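Local coordinates for kelch domain-containing protein (Colletotrichum graminicola M1.001, PDB 5C86), which probably oxidises alcohols at a mononuclear copper site, as a fungal member of the galactose oxidase and glyoxal oxidase (AA5) family, at residues A179-W182 with S188-Q191; M198-T203 with S208-G213. One frame throughout, in Å; residues are numbered along the deposited sequence.

Contact 1 of 2, residues A179-W182 with S188-Q191; sequences AWLW and SVLQ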
ATOM      1  N   ALA A 179       4.047  -8.447  -8.105  1.00 11.54           N
ATOM      2  CA  ALA A 179       3.264  -7.828  -9.172  1.00 10.55           C
ATOM      3  C   ALA A 179       2.563  -6.534  -8.713  1.00 11.05           C
ATOM      4  O   ALA A 179       2.114  -6.417  -7.524  1.00 12.04           O
ATOM      5  CB  ALA A 179       2.236  -8.791  -9.704  1.00 13.76           C
ATOM      6  N   TRP A 180       2.481  -5.574  -9.633  1.00 10.72           N
ATOM      7  CA  TRP A 180       1.821  -4.284  -9.368  1.00 10.87           C
ATOM      8  C   TRP A 180       0.294  -4.487  -9.641  1.00 12.17           C
ATOM      9  O   TRP A 180      -0.200  -4.073 -10.651  1.00 13.00           O
ATOM     10  CB  TRP A 180       2.398  -3.204 -10.234  1.00 11.28           C
ATOM     11  CG  TRP A 180       3.845  -2.951 -10.167  1.00 10.91           C
ATOM     12  CD1 TRP A 180       4.787  -3.584  -9.407  1.00 11.20           C
ATOM     13  CD2 TRP A 180       4.550  -2.071 -10.999  1.00 10.99           C
ATOM     14  NE1 TRP A 180       6.031  -3.082  -9.644  1.00 11.03           N
ATOM     15  CE2 TRP A 180       5.931  -2.151 -10.663  1.00 11.59           C
ATOM     16  CE3 TRP A 180       4.163  -1.163 -11.990  1.00 11.33           C
ATOM     17  CZ2 TRP A 180       6.897  -1.333 -11.277  1.00 11.30           C
ATOM     18  CZ3 TRP A 180       5.120  -0.375 -12.584  1.00 11.48           C
ATOM     19  CH2 TRP A 180       6.453  -0.460 -12.265  1.00 11.82           C
ATOM     20  N   LEU A 181      -0.406  -5.107  -8.735  1.00 11.69           N
ATOM     21  CA  LEU A 181      -1.828  -5.443  -8.918  1.00 12.09           C
ATOM     22  C   LEU A 181      -2.757  -4.297  -8.501  1.00 12.41           C
ATOM     23  O   LEU A 181      -2.622  -3.692  -7.408  1.00 12.75           O
ATOM     24  CB  LEU A 181      -2.188  -6.614  -8.108  1.00 12.54           C
ATOM     25  CG  LEU A 181      -1.415  -7.940  -8.319  1.00 13.21           C
ATOM     26  CD1 LEU A 181      -1.988  -9.041  -7.462  1.00 14.09           C
ATOM     27  CD2 LEU A 181      -1.437  -8.322  -9.780  1.00 13.97           C
ATOM     28  N   TRP A 182      -3.638  -3.946  -9.423  1.00 10.14           N
ATOM     29  CA  TRP A 182      -4.645  -2.900  -9.181  1.00 10.45           C
ATOM     30  C   TRP A 182      -6.025  -3.440  -9.509  1.00 11.95           C
ATOM     31  O   TRP A 182      -6.299  -3.610 -10.688  1.00 12.66           O
ATOM     32  CB  TRP A 182      -4.298  -1.610  -9.950  1.00 11.62           C
ATOM     33  CG  TRP A 182      -3.111  -0.987  -9.381  1.00 11.47           C
ATOM     34  CD1 TRP A 182      -1.836  -1.021  -9.847  1.00 13.04           C
ATOM     35  CD2 TRP A 182      -3.054  -0.367  -8.095  1.00 10.75           C
ATOM     36  NE1 TRP A 182      -0.984  -0.432  -8.941  1.00 12.84           N
ATOM     37  CE2 TRP A 182      -1.698  -0.009  -7.861  1.00 12.40           C
ATOM     38  CE3 TRP A 182      -3.995  -0.121  -7.125  1.00 11.24           C
ATOM     39  CZ2 TRP A 182      -1.293   0.542  -6.668  1.00 12.41           C
ATOM     40  CZ3 TRP A 182      -3.618   0.436  -5.963  1.00 12.57           C
ATOM     41  CH2 TRP A 182      -2.253   0.752  -5.730  1.00 11.46           C
ATOM     42  N   SER A 188     -12.064  -7.321 -12.257  1.00 15.19           N
ATOM     43  CA  SER A 188     -10.865  -7.287 -13.007  1.00 14.12           C
ATOM     44  C   SER A 188      -9.678  -6.868 -12.080  1.00 15.52           C
ATOM     45  O   SER A 188      -9.901  -6.197 -11.075  1.00 13.99           O
ATOM     46  CB  SER A 188     -10.955  -6.371 -14.169  1.00 16.94           C
ATOM     47  OG  SER A 188     -11.017  -5.020 -13.723  1.00 15.81           O
ATOM     48  N   VAL A 189      -8.487  -7.237 -12.491  1.00 15.43           N
ATOM     49  CA  VAL A 189      -7.225  -6.847 -11.838  1.00 15.05           C
ATOM     50  C   VAL A 189      -6.251  -6.503 -12.919  1.00 14.78           C
ATOM     51  O   VAL A 189      -5.967  -7.341 -13.800  1.00 15.78           O
ATOM     52  CB  VAL A 189      -6.705  -7.900 -10.893  1.00 13.53           C
ATOM     53  CG1 VAL A 189      -5.309  -7.476 -10.362  1.00 14.38           C
ATOM     54  CG2 VAL A 189      -7.610  -8.201  -9.749  1.00 15.00           C
ATOM     55  N   LEU A 190      -5.697  -5.297 -12.922  1.00 12.82           N
ATOM     56  CA  LEU A 190      -4.644  -4.966 -13.780  1.00 13.10           C
ATOM     57  C   LEU A 190      -3.312  -5.322 -13.144  1.00 14.60           C
ATOM     58  O   LEU A 190      -3.031  -4.826 -12.029  1.00 13.98           O
ATOM     59  CB  LEU A 190      -4.613  -3.499 -14.149  1.00 13.42           C
ATOM     60  CG  LEU A 190      -3.459  -3.007 -14.999  1.00 14.47           C
ATOM     61  CD1 LEU A 190      -3.548  -3.671 -16.366  1.00 15.18           C
ATOM     62  CD2 LEU A 190      -3.424  -1.507 -15.148  1.00 15.33           C
ATOM     63  N   GLN A 191      -2.495  -6.118 -13.828  1.00 12.84           N
ATOM     64  CA  GLN A 191      -1.059  -6.212 -13.476  1.00 13.03           C
ATOM     65  C   GLN A 191      -0.300  -5.222 -14.251  1.00 13.88           C
ATOM     66  O   GLN A 191      -0.128  -5.323 -15.458  1.00 14.51           O
ATOM     67  CB  GLN A 191      -0.577  -7.628 -13.697  1.00 12.00           C
ATOM     68  CG  GLN A 191       0.922  -7.802 -13.716  1.00 12.42           C
ATOM     69  CD  GLN A 191       1.508  -7.823 -15.106  1.00 14.38           C
ATOM     70  OE1 GLN A 191       0.849  -8.213 -16.093  1.00 15.88           O
ATOM     71  NE2 GLN A 191       2.773  -7.322 -15.226  1.00 15.85           N
TER
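Leu181 crosses Val189 and Gln191 on one face of the sheet, and with Gln191 it forms an antiparallel non-hydrogen-bonded pair. Its CB is 3.9 Å from Val189 CG1. Its CD2 reaches the same methyl and also Gln191 CB, at 4.1 Å. CG of Leu181 is anti to the carbonyl carbon (chi1 -58°), and this torsion carries the branch back toward Gln191. Val189 has CG1 anti to its own N (chi1 174°), which turns that methyl toward Leu181. Cys124 of strand 122-125, in the neighbouring sheet, packs on both Leu181 and Val189.

Two backbone bonds hold the strands together. Trp182 N donates to Leu190 O at 2.8 Å. Leu190 N returns a bond to Trp182 O at 2.9 Å. Leu190 O is shared, for Leu181 CA makes a CA-H...O contact with it at 3.4 Å. The pairing is the first hairpin of a four-stranded antiparallel propeller blade. Strand 181-183 is an edge strand of the blade, consistent with the innermost, axis-facing strand of a kelch propeller.

Trp182 and Leu190 lie on the other face. The Trp182 indole leads away from Leu190 and packs on Met228 of strand 225-230, with its NE1 bonded to Ser226. Ahead of the strand, Trp180 centres an inverse gamma turn. Ala179 CB comes within 4.3 Å of Gln191 CG. The Gln191 amide is held from both ends: OE1 accepts from Asn199 ND2, and NE2 donates to Lys197 O. Ala179 lies about 10 Å, side chain to side chain, from Tyr120, which binds copper when the metal is present; none is bound here.

Contact 2 of 2, residues M198-T203 with S208-G213; sequences MNWYDT and SNTPAG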
ATOM      1  N   MET A 198       2.113  -5.387 -19.426  1.00 15.37           N
ATOM      2  CA  MET A 198       0.967  -5.326 -18.521  1.00 15.11           C
ATOM      3  C   MET A 198      -0.149  -6.249 -18.991  1.00 17.51           C
ATOM      4  O   MET A 198      -0.314  -6.427 -20.200  1.00 17.20           O
ATOM      5  CB  MET A 198       0.436  -3.898 -18.457  1.00 15.21           C
ATOM      6  CG  MET A 198       1.521  -2.855 -18.217  1.00 15.91           C
ATOM      7  SD  MET A 198       0.924  -1.189 -17.899  1.00 17.55           S
ATOM      8  CE  MET A 198       0.228  -0.734 -19.483  1.00 18.56           C
ATOM      9  N   ASN A 199      -0.944  -6.751 -18.081  1.00 15.53           N
ATOM     10  CA  ASN A 199      -1.976  -7.768 -18.380  1.00 16.73           C
ATOM     11  C   ASN A 199      -3.186  -7.530 -17.542  1.00 17.86           C
ATOM     12  O   ASN A 199      -3.085  -7.275 -16.325  1.00 17.06           O
ATOM     13  CB  ASN A 199      -1.460  -9.120 -18.095  1.00 16.71           C
ATOM     14  CG  ASN A 199      -0.350  -9.538 -19.070  1.00 19.80           C
ATOM     15  OD1 ASN A 199      -0.648  -9.970 -20.208  1.00 20.02           O
ATOM     16  ND2 ASN A 199       0.877  -9.334 -18.706  1.00 17.47           N
ATOM     17  N   TRP A 200      -4.356  -7.694 -18.161  1.00 15.44           N
ATOM     18  CA  TRP A 200      -5.565  -7.792 -17.415  1.00 15.21           C
ATOM     19  C   TRP A 200      -5.868  -9.196 -16.982  1.00 17.50           C
ATOM     20  O   TRP A 200      -5.616 -10.109 -17.751  1.00 19.80           O
ATOM     21  CB  TRP A 200      -6.734  -7.314 -18.293  1.00 14.46           C
ATOM     22  CG  TRP A 200      -6.798  -5.908 -18.562  1.00 15.66           C
ATOM     23  CD1 TRP A 200      -6.469  -5.263 -19.700  1.00 16.09           C
ATOM     24  CD2 TRP A 200      -7.237  -4.885 -17.631  1.00 15.86           C
ATOM     25  NE1 TRP A 200      -6.703  -3.920 -19.577  1.00 18.39           N
ATOM     26  CE2 TRP A 200      -7.168  -3.681 -18.305  1.00 16.69           C
ATOM     27  CE3 TRP A 200      -7.688  -4.898 -16.308  1.00 16.30           C
ATOM     28  CZ2 TRP A 200      -7.474  -2.458 -17.698  1.00 17.96           C
ATOM     29  CZ3 TRP A 200      -8.027  -3.654 -15.725  1.00 16.01           C
ATOM     30  CH2 TRP A 200      -7.921  -2.490 -16.437  1.00 16.67           C
ATOM     31  N   TYR A 201      -6.370  -9.365 -15.755  1.00 15.89           N
ATOM     32  CA  TYR A 201      -6.878 -10.596 -15.212  1.00 16.34           C
ATOM     33  C   TYR A 201      -8.310 -10.382 -14.800  1.00 20.46           C
ATOM     34  O   TYR A 201      -8.711  -9.276 -14.361  1.00 18.65           O
ATOM     35  CB  TYR A 201      -6.110 -11.075 -14.014  1.00 17.96           C
ATOM     36  CG  TYR A 201      -4.699 -11.536 -14.349  1.00 18.13           C
ATOM     37  CD1 TYR A 201      -4.477 -12.854 -14.689  1.00 19.86           C
ATOM     38  CD2 TYR A 201      -3.607 -10.675 -14.352  1.00 16.51           C
ATOM     39  CE1 TYR A 201      -3.198 -13.301 -15.016  1.00 19.09           C
ATOM     40  CE2 TYR A 201      -2.346 -11.115 -14.679  1.00 17.84           C
ATOM     41  CZ  TYR A 201      -2.138 -12.435 -15.033  1.00 18.80           C
ATOM     42  OH  TYR A 201      -0.879 -12.950 -15.339  1.00 17.39           O
ATOM     43  N   ASP A 202      -9.139 -11.416 -15.013  1.00 20.86           N
ATOM     44  CA  ASP A 202     -10.521 -11.435 -14.580  1.00 24.06           C
ATOM     45  C   ASP A 202     -10.584 -12.513 -13.566  1.00 25.29           C
ATOM     46  O   ASP A 202     -10.108 -13.638 -13.796  1.00 23.84           O
ATOM     47  CB  ASP A 202     -11.426 -11.743 -15.780  1.00 26.07           C
ATOM     48  CG  ASP A 202     -12.931 -11.734 -15.436  1.00 29.83           C
ATOM     49  OD1 ASP A 202     -13.345 -11.657 -14.281  1.00 26.95           O
ATOM     50  OD2 ASP A 202     -13.698 -11.841 -16.413  1.00 34.32           O
ATOM     51  N   THR A 203     -11.092 -12.187 -12.392  1.00 21.83           N
ATOM     52  CA  THR A 203     -11.115 -13.042 -11.284  1.00 20.35           C
ATOM     53  C   THR A 203     -12.453 -13.773 -11.129  1.00 22.68           C
ATOM     54  O   THR A 203     -12.614 -14.465 -10.121  1.00 24.73           O
ATOM     55  CB  THR A 203     -10.794 -12.314  -9.957  1.00 22.59           C
ATOM     56  OG1 THR A 203     -11.833 -11.366  -9.692  1.00 20.60           O
ATOM     57  CG2 THR A 203      -9.384 -11.615 -10.070  1.00 22.56           C
ATOM     58  N   SER A 208      -9.707 -15.273 -16.550  0.65 25.04           N
ATOM     59  CA  SER A 208      -9.295 -14.969 -17.867  0.65 23.65           C
ATOM     60  C   SER A 208      -8.162 -13.953 -17.764  0.65 23.60           C
ATOM     61  O   SER A 208      -7.911 -13.394 -16.653  0.65 23.77           O
ATOM     62  CB  SER A 208     -10.490 -14.456 -18.674  0.65 27.15           C
ATOM     63  OG  SER A 208     -10.625 -13.065 -18.561  0.65 27.23           O
ATOM     64  N   ASN A 209      -7.452 -13.774 -18.868  1.00 21.49           N
ATOM     65  CA  ASN A 209      -6.361 -12.807 -18.960  1.00 22.16           C
ATOM     66  C   ASN A 209      -6.198 -12.352 -20.324  1.00 23.17           C
ATOM     67  O   ASN A 209      -6.542 -13.083 -21.265  1.00 26.26           O
ATOM     68  CB  ASN A 209      -5.041 -13.393 -18.416  1.00 22.61           C
ATOM     69  CG  ASN A 209      -4.400 -14.427 -19.370  1.00 21.49           C
ATOM     70  OD1 ASN A 209      -3.545 -14.107 -20.189  1.00 23.50           O
ATOM     71  ND2 ASN A 209      -4.839 -15.645 -19.258  1.00 23.18           N
ATOM     72  N   THR A 210      -5.755 -11.124 -20.508  1.00 20.98           N
ATOM     73  CA  THR A 210      -5.512 -10.553 -21.806  1.00 22.30           C
ATOM     74  C   THR A 210      -4.492  -9.429 -21.696  1.00 22.43           C
ATOM     75  O   THR A 210      -4.496  -8.732 -20.687  1.00 21.76           O
ATOM     76  CB  THR A 210      -6.832 -10.122 -22.501  1.00 25.73           C
ATOM     77  OG1 THR A 210      -6.637 -10.094 -23.912  1.00 30.52           O
ATOM     78  CG2 THR A 210      -7.415  -8.795 -21.988  1.00 24.75           C
ATOM     79  N   PRO A 211      -3.667  -9.225 -22.730  1.00 21.34           N
ATOM     80  CA  PRO A 211      -2.702  -8.137 -22.683  1.00 21.74           C
ATOM     81  C   PRO A 211      -3.312  -6.734 -22.552  1.00 22.33           C
ATOM     82  O   PRO A 211      -4.371  -6.421 -23.101  1.00 21.30           O
ATOM     83  CB  PRO A 211      -1.911  -8.285 -23.976  1.00 23.44           C
ATOM     84  CG  PRO A 211      -2.033  -9.737 -24.328  1.00 24.99           C
ATOM     85  CD  PRO A 211      -3.432 -10.115 -23.899  1.00 23.67           C
ATOM     86  N   ALA A 212      -2.654  -5.897 -21.750  1.00 20.55           N
ATOM     87  CA  ALA A 212      -3.078  -4.523 -21.510  1.00 20.27           C
ATOM     88  C   ALA A 212      -2.123  -3.546 -22.186  1.00 21.05           C
ATOM     89  O   ALA A 212      -2.292  -2.344 -22.086  1.00 21.63           O
ATOM     90  CB  ALA A 212      -3.096  -4.280 -19.962  1.00 19.12           C
ATOM     91  N   GLY A 213      -1.144  -4.051 -22.929  1.00 21.62           N
ATOM     92  CA  GLY A 213      -0.190  -3.243 -23.591  1.00 21.95           C
ATOM     93  C   GLY A 213       1.140  -3.234 -22.829  1.00 18.83           C
ATOM     94  O   GLY A 213       1.218  -3.753 -21.680  1.00 19.98           O
TER
HETATM   95  O   HOH W   1       1.035  -6.654 -22.617  1.00 22.76           O
HETATM   96  O   HOH W   2      -2.462 -11.848 -21.270  1.00 22.53           O
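Trp200 meets Ala212 in the closer of the two apolar contacts of Ala212, with Ala212 CB 3.5 Å from Trp200 CD1. Ala212 CB also lies 3.9 Å from Met198 CB. Trp200 CB meets Thr210 CG2, while the ring's NE1 bonds to Gln264 O. Tyr201 and Asn209 run side by side, ring and amide planes 35° apart. Here Asn209 CB does the touching, 3.8 Å from Tyr201 CD1.

Backbone bonds form a ladder. Trp200 and Thr210 exchange two, the shorter being Trp200 N to Thr210 O at 2.7 Å. Asp202 pairs likewise with Ser208. Ala212 N donates to Met198 O. This is the second hairpin of the propeller blade, with strand 208-214 as an outermost strand.

One water links two asparagines. It donates to Asn199 OD1 at 2.8 Å and to Asn209 OD1 at 2.7 Å. The Asn199 amide has a further partner in Gln191, and Asn209 ND2 bonds to Gly161 O. A second water donates to the backbone O of Met198 and weakly accepts from Gly213 N. Asp202 forms a salt bridge with Lys204 in the turn between the strands.

Contacts 1 and 2 are successive hairpins of one four-stranded blade. They meet where strand 188-191 lies beside strand 197-202. Val189 N to Tyr201 O and Gln191 N to Asn199 O, both 2.8 Å, are probable hydrogen bonds across that seam. Leu190 CD1 also packs there against Asn199 O, at 3.6 Å. Contact 1 is wholly buried, its centre about 13 Å from the centre of the chain, and it is nearer the copper-binding residues. Its side-chain contacts across the strands are apolar, with two backbone bonds. Contact 2 is partly buried, its centre about 21 Å from the centre of the chain. It has a longer ladder, bridging water and a charged residue.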